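Side-chain contacts in MFP2b (Ascaris suum, PDB 2BJR), which is thought to enhance polymerization of the major sperm protein (MSP) during the amoeboid movement of nematode sperm, and binds a zinc ion: residues N32-L37 and S268-Y273; H46-N51 and K64-G69. One frame throughout, in Å; residues are numbered along the deposited sequence.

Contact 1: residues N32-L37 and S268-Y273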
loop_
_atom_site.group_PDB
_atom_site.type_symbol
_atom_site.label_atom_id
_atom_site.label_comp_id
_atom_site.label_asym_id
_atom_site.label_seq_id
_atom_site.Cartn_x
_atom_site.Cartn_y
_atom_site.Cartn_z
ATOM N N ASN A 32 4.213 -1.098 0.375
ATOM C CA ASN A 32 4.883 -0.012 -0.299
ATOM C C ASN A 32 5.821 -0.544 -1.346
ATOM O O ASN A 32 7.029 -0.307 -1.291
ATOM C CB ASN A 32 5.602 0.818 0.695
ATOM C CG ASN A 32 6.232 2.089 0.103
ATOM O OD1 ASN A 32 5.753 2.636 -0.871
ATOM N ND2 ASN A 32 7.314 2.579 0.758
HETATM N N MSE A 33 5.262 -1.323 -2.245
HETATM C CA MSE A 33 6.038 -1.985 -3.289
HETATM C C MSE A 33 5.118 -2.089 -4.500
HETATM O O MSE A 33 4.063 -2.714 -4.402
HETATM C CB MSE A 33 6.516 -3.364 -2.828
HETATM C CG MSE A 33 7.437 -4.046 -3.800
HETATM SE SE MSE A 33 8.113 -5.714 -3.018
HETATM C CE MSE A 33 9.109 -4.843 -1.493
ATOM N N TYR A 34 5.542 -1.510 -5.648
ATOM C CA TYR A 34 4.717 -1.396 -6.846
ATOM C C TYR A 34 5.457 -1.993 -8.052
ATOM O O TYR A 34 6.678 -1.931 -8.117
ATOM C CB TYR A 34 4.323 0.059 -7.133
ATOM C CG TYR A 34 3.669 0.777 -5.970
ATOM C CD1 TYR A 34 4.422 1.330 -4.941
ATOM C CD2 TYR A 34 2.299 0.965 -5.936
ATOM C CE1 TYR A 34 3.820 1.980 -3.874
ATOM C CE2 TYR A 34 1.705 1.629 -4.900
ATOM C CZ TYR A 34 2.443 2.136 -3.897
ATOM O OH TYR A 34 1.799 2.839 -2.928
ATOM N N VAL A 35 4.680 -2.521 -8.995
ATOM C CA VAL A 35 5.199 -3.171 -10.182
ATOM C C VAL A 35 5.752 -2.098 -11.119
ATOM O O VAL A 35 5.022 -1.179 -11.555
ATOM C CB VAL A 35 4.102 -4.049 -10.899
ATOM C CG1 VAL A 35 4.720 -4.794 -12.037
ATOM C CG2 VAL A 35 3.496 -5.031 -9.914
ATOM N N ALA A 36 7.020 -2.261 -11.498
ATOM C CA ALA A 36 7.735 -1.270 -12.288
ATOM C C ALA A 36 8.474 -1.889 -13.439
ATOM O O ALA A 36 8.728 -3.092 -13.485
ATOM C CB ALA A 36 8.684 -0.468 -11.453
ATOM N N LEU A 37 8.753 -1.029 -14.399
ATOM C CA LEU A 37 9.327 -1.426 -15.698
ATOM C C LEU A 37 10.368 -0.418 -16.171
ATOM O O LEU A 37 10.180 0.800 -16.105
ATOM C CB LEU A 37 8.205 -1.547 -16.746
ATOM C CG LEU A 37 8.631 -1.780 -18.216
ATOM C CD1 LEU A 37 9.297 -3.168 -18.402
ATOM C CD2 LEU A 37 7.372 -1.621 -19.082
ATOM N N SER A 268 2.696 11.635 -2.957
ATOM C CA SER A 268 1.985 10.366 -2.874
ATOM C C SER A 268 1.763 9.909 -1.415
ATOM O O SER A 268 2.701 9.873 -0.630
ATOM C CB SER A 268 2.717 9.290 -3.660
ATOM O OG SER A 268 2.545 9.457 -5.066
ATOM N N ILE A 269 0.508 9.593 -1.083
ATOM C CA ILE A 269 0.115 9.047 0.222
ATOM C C ILE A 269 -0.796 7.851 0.023
ATOM O O ILE A 269 -1.195 7.540 -1.096
ATOM C CB ILE A 269 -0.646 10.076 1.091
ATOM C CG1 ILE A 269 -1.935 10.507 0.394
ATOM C CG2 ILE A 269 0.268 11.240 1.421
ATOM C CD1 ILE A 269 -2.867 11.286 1.347
ATOM N N GLN A 270 -1.079 7.138 1.116
ATOM C CA GLN A 270 -2.021 6.016 1.061
ATOM C C GLN A 270 -3.161 6.328 2.031
ATOM O O GLN A 270 -2.920 6.706 3.178
ATOM C CB GLN A 270 -1.344 4.716 1.388
ATOM C CG GLN A 270 -0.249 4.357 0.367
ATOM C CD GLN A 270 0.470 3.057 0.722
ATOM O OE1 GLN A 270 -0.143 2.158 1.244
ATOM N NE2 GLN A 270 1.758 2.944 0.361
ATOM N N ILE A 271 -4.375 6.183 1.550
ATOM C CA ILE A 271 -5.535 6.471 2.365
ATOM C C ILE A 271 -6.213 5.181 2.777
ATOM O O ILE A 271 -6.535 4.320 1.943
ATOM C CB ILE A 271 -6.508 7.378 1.622
ATOM C CG1 ILE A 271 -5.865 8.760 1.318
ATOM C CG2 ILE A 271 -7.809 7.541 2.454
ATOM C CD1 ILE A 271 -6.708 9.731 0.495
ATOM N N LEU A 272 -6.486 5.056 4.085
ATOM C CA LEU A 272 -7.127 3.852 4.599
ATOM C C LEU A 272 -8.642 3.894 4.266
ATOM O O LEU A 272 -9.274 4.929 4.432
ATOM C CB LEU A 272 -6.907 3.725 6.133
ATOM C CG LEU A 272 -7.482 2.479 6.770
ATOM C CD1 LEU A 272 -6.820 1.266 6.255
ATOM C CD2 LEU A 272 -7.322 2.538 8.258
ATOM N N TYR A 273 -9.171 2.776 3.775
ATOM C CA TYR A 273 -10.575 2.654 3.436
ATOM C C TYR A 273 -11.250 1.602 4.300
ATOM O O TYR A 273 -10.665 0.559 4.590
ATOM C CB TYR A 273 -10.749 2.203 1.994
ATOM C CG TYR A 273 -10.670 3.254 0.916
ATOM C CD1 TYR A 273 -10.516 4.599 1.182
ATOM C CD2 TYR A 273 -10.770 2.862 -0.412
ATOM C CE1 TYR A 273 -10.481 5.544 0.142
ATOM C CE2 TYR A 273 -10.743 3.794 -1.455
ATOM C CZ TYR A 273 -10.605 5.125 -1.175
ATOM O OH TYR A 273 -10.576 6.021 -2.220
#
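Q270 OE1 accepts two hydrogen bonds, from Q31 NE2 and K26 NZ, which probably sets the rotation of the amide and turns NE2 toward Y34 and N32. The amide nitrogen NE2 comes 3.3 Å from Y34 OH, but the angle is too poor for a hydrogen bond. The phenol instead bonds D197 OD1, so the nearness of the two groups is one of packing. The tyrosine and glutamine side chains come at each other from opposite directions, and the aromatic ring stands nearly upright to the amide, with planes 84° apart; Q270 CD is 3.9 Å from Y34 OH. The glutamine spans the gap because its chain runs extended beyond CG (chi2 178°). N32 is a looser third member: its OD1 lies 4.2 Å from Q270 NE2, with the side chains crossing roughly at right angles, and that oxygen is spent on the backbone N of N51. Only a small area is covered, yet the polar ends of Y34 and Q270 are buried and each has a firm partner elsewhere. The contact sits where the start of strand 34-40 meets strand 268-274 of a different antiparallel sheet, joining the two cytosolic motility protein regions; Q270 packs there against W195 of strand 194-199 and L232 and Y234 of strand 229-235.

Contact 2: residues H46-N51 and K64-G69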
loop_
_atom_site.group_PDB
_atom_site.type_symbol
_atom_site.label_atom_id
_atom_site.label_comp_id
_atom_site.label_asym_id
_atom_site.label_seq_id
_atom_site.Cartn_x
_atom_site.Cartn_y
_atom_site.Cartn_z
ATOM N N HIS A 46 11.547 -5.983 -15.640
ATOM C CA HIS A 46 10.705 -5.542 -14.519
ATOM C C HIS A 46 11.494 -5.402 -13.214
ATOM O O HIS A 46 12.570 -5.997 -13.072
ATOM C CB HIS A 46 9.490 -6.467 -14.402
ATOM C CG HIS A 46 8.562 -6.341 -15.552
ATOM N ND1 HIS A 46 8.571 -7.231 -16.590
ATOM C CD2 HIS A 46 7.583 -5.444 -15.826
ATOM C CE1 HIS A 46 7.669 -6.864 -17.490
ATOM N NE2 HIS A 46 7.044 -5.790 -17.047
ATOM N N GLY A 47 10.945 -4.615 -12.286
ATOM C CA GLY A 47 11.571 -4.285 -11.030
ATOM C C GLY A 47 10.473 -3.743 -10.134
ATOM O O GLY A 47 9.275 -4.062 -10.319
ATOM N N ARG A 48 10.876 -2.904 -9.205
ATOM C CA ARG A 48 9.998 -2.435 -8.173
ATOM C C ARG A 48 10.191 -0.965 -7.895
ATOM O O ARG A 48 11.305 -0.426 -7.991
ATOM C CB ARG A 48 10.142 -3.322 -6.927
ATOM C CG ARG A 48 11.469 -3.220 -6.219
ATOM C CD ARG A 48 11.855 -4.452 -5.355
ATOM N NE ARG A 48 13.268 -4.367 -4.909
ATOM C CZ ARG A 48 13.641 -3.565 -3.950
ATOM N NH1 ARG A 48 12.737 -2.821 -3.371
ATOM N NH2 ARG A 48 14.905 -3.440 -3.577
ATOM N N ALA A 49 9.093 -0.296 -7.548
ATOM C CA ALA A 49 9.110 1.060 -7.112
ATOM C C ALA A 49 8.484 1.145 -5.721
ATOM O O ALA A 49 7.765 0.209 -5.297
ATOM C CB ALA A 49 8.330 1.920 -8.071
ATOM N N TRP A 50 8.797 2.225 -5.022
ATOM C CA TRP A 50 8.235 2.479 -3.684
ATOM C C TRP A 50 8.197 3.945 -3.390
ATOM O O TRP A 50 8.832 4.749 -4.066
ATOM C CB TRP A 50 9.001 1.732 -2.604
ATOM C CG TRP A 50 10.438 2.185 -2.378
ATOM C CD1 TRP A 50 10.864 3.109 -1.476
ATOM C CD2 TRP A 50 11.605 1.730 -3.060
ATOM N NE1 TRP A 50 12.229 3.258 -1.548
ATOM C CE2 TRP A 50 12.710 2.416 -2.512
ATOM C CE3 TRP A 50 11.839 0.799 -4.086
ATOM C CZ2 TRP A 50 14.035 2.214 -2.954
ATOM C CZ3 TRP A 50 13.160 0.605 -4.531
ATOM C CH2 TRP A 50 14.235 1.290 -3.942
ATOM N N ASN A 51 7.356 4.307 -2.432
ATOM C CA ASN A 51 7.220 5.646 -1.966
ATOM C C ASN A 51 8.282 5.996 -0.909
ATOM O O ASN A 51 8.383 5.315 0.115
ATOM C CB ASN A 51 5.838 5.775 -1.305
ATOM C CG ASN A 51 5.515 7.186 -0.832
ATOM O OD1 ASN A 51 6.399 7.974 -0.431
ATOM N ND2 ASN A 51 4.194 7.462 -0.744
ATOM N N LYS A 64 24.389 -7.414 -13.152
ATOM C CA LYS A 64 24.599 -7.935 -11.803
ATOM C C LYS A 64 24.664 -6.842 -10.688
ATOM O O LYS A 64 25.254 -7.039 -9.633
ATOM C CB LYS A 64 25.892 -8.756 -11.774
ATOM C CG LYS A 64 25.941 -9.759 -10.690
ATOM C CD LYS A 64 27.053 -10.829 -10.866
ATOM C CE LYS A 64 26.633 -12.145 -10.165
ATOM N NZ LYS A 64 25.637 -12.995 -10.971
ATOM N N SER A 65 24.027 -5.712 -10.915
ATOM C CA SER A 65 24.069 -4.627 -9.968
ATOM C C SER A 65 22.657 -4.198 -9.688
ATOM O O SER A 65 21.753 -4.488 -10.470
ATOM C CB SER A 65 24.854 -3.455 -10.550
ATOM O OG SER A 65 26.208 -3.885 -10.758
ATOM N N GLU A 66 22.469 -3.516 -8.577
ATOM C CA GLU A 66 21.181 -2.893 -8.319
ATOM C C GLU A 66 21.203 -1.469 -8.850
ATOM O O GLU A 66 22.027 -0.649 -8.422
ATOM C CB GLU A 66 20.888 -2.894 -6.822
ATOM C CG GLU A 66 19.602 -2.124 -6.528
ATOM C CD GLU A 66 19.263 -2.073 -5.044
ATOM O OE1 GLU A 66 20.208 -1.850 -4.208
ATOM O OE2 GLU A 66 18.067 -2.209 -4.734
ATOM N N LEU A 67 20.331 -1.152 -9.795
ATOM C CA LEU A 67 20.248 0.207 -10.321
ATOM C C LEU A 67 19.055 0.905 -9.686
ATOM O O LEU A 67 17.921 0.401 -9.761
ATOM C CB LEU A 67 20.002 0.191 -11.814
ATOM C CG LEU A 67 20.962 -0.494 -12.815
ATOM C CD1 LEU A 67 20.944 0.258 -14.164
ATOM C CD2 LEU A 67 22.351 -0.629 -12.316
ATOM N N THR A 68 19.307 2.054 -9.092
ATOM C CA THR A 68 18.298 2.822 -8.387
ATOM C C THR A 68 18.331 4.263 -8.762
ATOM O O THR A 68 17.325 4.939 -8.665
ATOM C CB THR A 68 18.471 2.731 -6.873
ATOM O OG1 THR A 68 19.818 3.100 -6.503
ATOM C CG2 THR A 68 18.329 1.316 -6.403
ATOM N N GLY A 69 19.489 4.792 -9.123
ATOM C CA GLY A 69 19.507 6.224 -9.414
ATOM C C GLY A 69 18.793 6.681 -10.696
ATOM O O GLY A 69 18.742 5.951 -11.672
#
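The guanidinium of R48 and the carboxylate of E66 meet at a slant, their planes 42° apart, so neither the flat pairing of two parallel bonds nor a stack is formed. One atom of each does the touching: R48 NH2 lies 3.6 Å from E66 OE2, a long salt bridge without a hydrogen bond. Within segment 46-51 itself the guanidinium also neighbours the indole of W50: R48 NH1 is 3.6 Å from W50 CZ3, off the plane of the indole and outside the rim of its six-membered ring. Farther along the same indole, W50 CH2 looks toward the methyl of T68, with CG2 4.8 Å away, close enough to cover surface but not to touch.

Both charged ends are held by firmer partners. R48 NH2 bonds the backbone oxygen of S144. E66 OE2 accepts from S59 OG and OE1 from the backbone N of G147, so each carboxylate oxygen has its own donor, an environment that would probably favour the ionised form. The glutamate reaches across by running straight out from its strand, CG opposite the backbone N (chi1 175°) and the chain extended beyond it. The CA atoms of R48 and E66 are 11.2 Å apart, and the two long side chains close that gap, crossing at about a right angle.

That separation reflects the strand lying between. S59, on this middle strand 55-62, also pairs with R48 through the backbone. S144 and G147 belong to the neighbouring four-stranded sheet region, where R48 also packs on L130 and L131. The charged pair spans strands 43-52 and 65-67, the two neighbours of strand 55-62, which run in the same direction because each is antiparallel to it: a local expression of the antiparallel beta meander.

Contacts 1 and 2 have centres 15 Å apart and share one sheet, since strands 34-40 and 43-52 are successive, neighbouring antiparallel partners in it. They also touch directly: N32 OD1 is 2.8 Å from N51 N, and Y34 N is 2.8 Å from A49 O, both probable hydrogen bonds. Along the chain the order is 32-37, 46-51, 64-69 and 268-273, so contact 2 is nested within the long loop that contact 1 closes. The one is local, tying an edge of the first sheet at the surface; the other is deep, near the centre of the chain, where two motility protein regions meet. The shared strand pair thus links meander and interface.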